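Local coordinates for protein glutathione S-transferase (Ceriporiopsis subvermispora, PDB 6J3E) that probably transfers glutathione to electrophilic substrates as a serine-type glutathione S-transferase, with a thioredoxin-like domain that binds glutathione and an all-helical C-terminal domain, at residues A[194-198]-A[239-243]. Residues are numbered along the deposited sequence; the frame is centred on the assembly and turned at random.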
loop_
_atom_site.group_PDB
_atom_site.type_symbol
_atom_site.label_atom_id
_atom_site.label_comp_id
_atom_site.label_asym_id
_atom_site.label_seq_id
_atom_site.Cartn_x
_atom_site.Cartn_y
_atom_site.Cartn_z
ATOM N N ASN A 194 13.672 0.948 -14.245
ATOM C CA ASN A 194 14.846 1.551 -13.625
ATOM C C ASN A 194 14.941 1.067 -12.177
ATOM O O ASN A 194 14.102 1.424 -11.346
ATOM C CB ASN A 194 14.725 3.070 -13.697
ATOM C CG ASN A 194 15.800 3.771 -12.928
ATOM O OD1 ASN A 194 16.948 3.313 -12.890
ATOM N ND2 ASN A 194 15.445 4.892 -12.298
ATOM N N ASP A 195 15.965 0.275 -11.864
ATOM C CA ASP A 195 16.080 -0.349 -10.542
ATOM C C ASP A 195 16.707 0.633 -9.553
ATOM O O ASP A 195 17.927 0.831 -9.537
ATOM C CB ASP A 195 16.889 -1.640 -10.632
ATOM C CG ASP A 195 16.940 -2.399 -9.306
ATOM O OD1 ASP A 195 16.112 -2.123 -8.411
ATOM O OD2 ASP A 195 17.816 -3.275 -9.153
ATOM N N LYS A 196 15.871 1.235 -8.703
ATOM C CA LYS A 196 16.314 2.231 -7.737
ATOM C C LYS A 196 16.601 1.605 -6.378
ATOM O O LYS A 196 16.174 0.481 -6.059
ATOM C CB LYS A 196 15.267 3.318 -7.542
ATOM C CG LYS A 196 14.762 3.949 -8.814
ATOM C CD LYS A 196 13.370 4.536 -8.584
ATOM C CE LYS A 196 12.487 4.303 -9.795
ATOM N NZ LYS A 196 12.087 2.889 -10.003
ATOM N N LEU A 197 17.320 2.370 -5.562
ATOM C CA LEU A 197 17.412 2.075 -4.147
ATOM C C LEU A 197 16.549 2.999 -3.308
ATOM O O LEU A 197 16.132 2.609 -2.213
ATOM C CB LEU A 197 18.864 2.156 -3.678
ATOM C CG LEU A 197 19.601 0.870 -4.024
ATOM C CD1 LEU A 197 21.022 1.201 -4.359
ATOM C CD2 LEU A 197 19.509 -0.105 -2.862
ATOM N N LEU A 198 16.264 4.195 -3.799
ATOM C CA LEU A 198 15.386 5.129 -3.130
ATOM C C LEU A 198 14.113 5.304 -3.940
ATOM O O LEU A 198 14.133 5.292 -5.179
ATOM C CB LEU A 198 16.069 6.476 -2.953
ATOM C CG LEU A 198 17.468 6.415 -2.352
ATOM C CD1 LEU A 198 17.917 7.831 -2.037
ATOM C CD2 LEU A 198 17.497 5.524 -1.096
ATOM N N LYS A 239 19.838 -5.940 -2.387
ATOM C CA LYS A 239 19.240 -4.602 -2.379
ATOM C C LYS A 239 19.094 -4.046 -0.967
ATOM O O LYS A 239 19.317 -2.850 -0.735
ATOM C CB LYS A 239 17.876 -4.605 -3.081
ATOM C CG LYS A 239 17.190 -3.233 -3.065
ATOM C CD LYS A 239 15.862 -3.241 -3.811
ATOM C CE LYS A 239 16.061 -3.413 -5.317
ATOM N NZ LYS A 239 16.782 -2.279 -5.953
ATOM N N TRP A 240 18.723 -4.892 -0.009
ATOM C CA TRP A 240 18.447 -4.376 1.324
ATOM C C TRP A 240 19.728 -4.056 2.070
ATOM O O TRP A 240 19.791 -3.063 2.809
ATOM C CB TRP A 240 17.577 -5.372 2.076
ATOM C CG TRP A 240 16.491 -5.871 1.168
ATOM C CD1 TRP A 240 16.257 -7.168 0.782
ATOM C CD2 TRP A 240 15.516 -5.066 0.491
ATOM N NE1 TRP A 240 15.174 -7.214 -0.067
ATOM C CE2 TRP A 240 14.705 -5.938 -0.262
ATOM C CE3 TRP A 240 15.228 -3.693 0.478
ATOM C CZ2 TRP A 240 13.637 -5.476 -1.044
ATOM C CZ3 TRP A 240 14.170 -3.234 -0.298
ATOM C CH2 TRP A 240 13.390 -4.121 -1.052
ATOM N N ALA A 241 20.765 -4.872 1.862
ATOM C CA ALA A 241 22.070 -4.558 2.424
ATOM C C ALA A 241 22.544 -3.207 1.928
ATOM O O ALA A 241 23.068 -2.396 2.705
ATOM C CB ALA A 241 23.075 -5.655 2.074
ATOM N N LYS A 242 22.311 -2.922 0.648
ATOM C CA LYS A 242 22.777 -1.667 0.071
ATOM C C LYS A 242 22.067 -0.465 0.687
ATOM O O LYS A 242 22.703 0.556 0.985
ATOM C CB LYS A 242 22.603 -1.710 -1.446
ATOM C CG LYS A 242 23.374 -2.870 -2.065
ATOM C CD LYS A 242 23.137 -3.029 -3.549
ATOM C CE LYS A 242 23.898 -4.250 -4.082
ATOM N NZ LYS A 242 23.489 -4.607 -5.471
ATOM N N GLN A 243 20.759 -0.566 0.921
ATOM C CA GLN A 243 20.092 0.529 1.614
ATOM C C GLN A 243 20.671 0.739 2.998
ATOM O O GLN A 243 20.857 1.883 3.428
ATOM C CB GLN A 243 18.601 0.272 1.706
ATOM C CG GLN A 243 17.951 0.441 0.378
ATOM C CD GLN A 243 16.535 -0.017 0.399
ATOM O OE1 GLN A 243 16.194 -0.950 1.123
ATOM N NE2 GLN A 243 15.695 0.613 -0.410
#
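Lys239 NZ is gripped by two oxygens of the 194-198 segment: it makes a salt bridge to Asp195 OD1 at 2.6 Å and donates to the backbone Lys196 O at 2.8 Å. This joins two parts of the all-helical C-terminal domain of the glutathione S-transferase fold, the loop between helices 169-189 and 206-222 and the side of helix 235-247, well away from the glutathione site. Lys239 starts out straight, CG anti to the backbone N (chi1 178°), then bends at chi3 and chi4, which brings the ammonium within bonding distance of both acceptors. It meets Asp195 on the syn side of OD1, 28° out of the carboxylate plane, and reaches the Lys196 carbonyl from above its plane. Replacing the lysine by an alanine is likely to leave Asp195 OD1 without its salt-bridge partner and Lys196 O without this donor, weakening that end of the tie to the helix. One helical turn on, Gln243 makes the second polar link, NE2 to Leu197 O at 2.7 Å. That N-H points almost straight at the oxygen (163°), which lies in the amide plane of Gln243, and the donor in turn lies in the carbonyl plane of Leu197; being flat on both sides, the bond should help fix the rotation of the amide. Helix 206-222 also packs against Gln243, through Ile211 and Val212. Beside the two polar links, Leu197 lays one methyl, CD2, against the helix. It touches Gln243 CG at 3.6 Å and Lys242 CB at 3.8 Å, while Lys242 itself runs on, extended, to a salt bridge with Asp237. The same methyl also rests against the aliphatic part of Lys239, with CD2 3.9 Å from CG, and lies 3.5 Å from Lys239 O, the carbonyl that accepts the helical bond from Gln243 N.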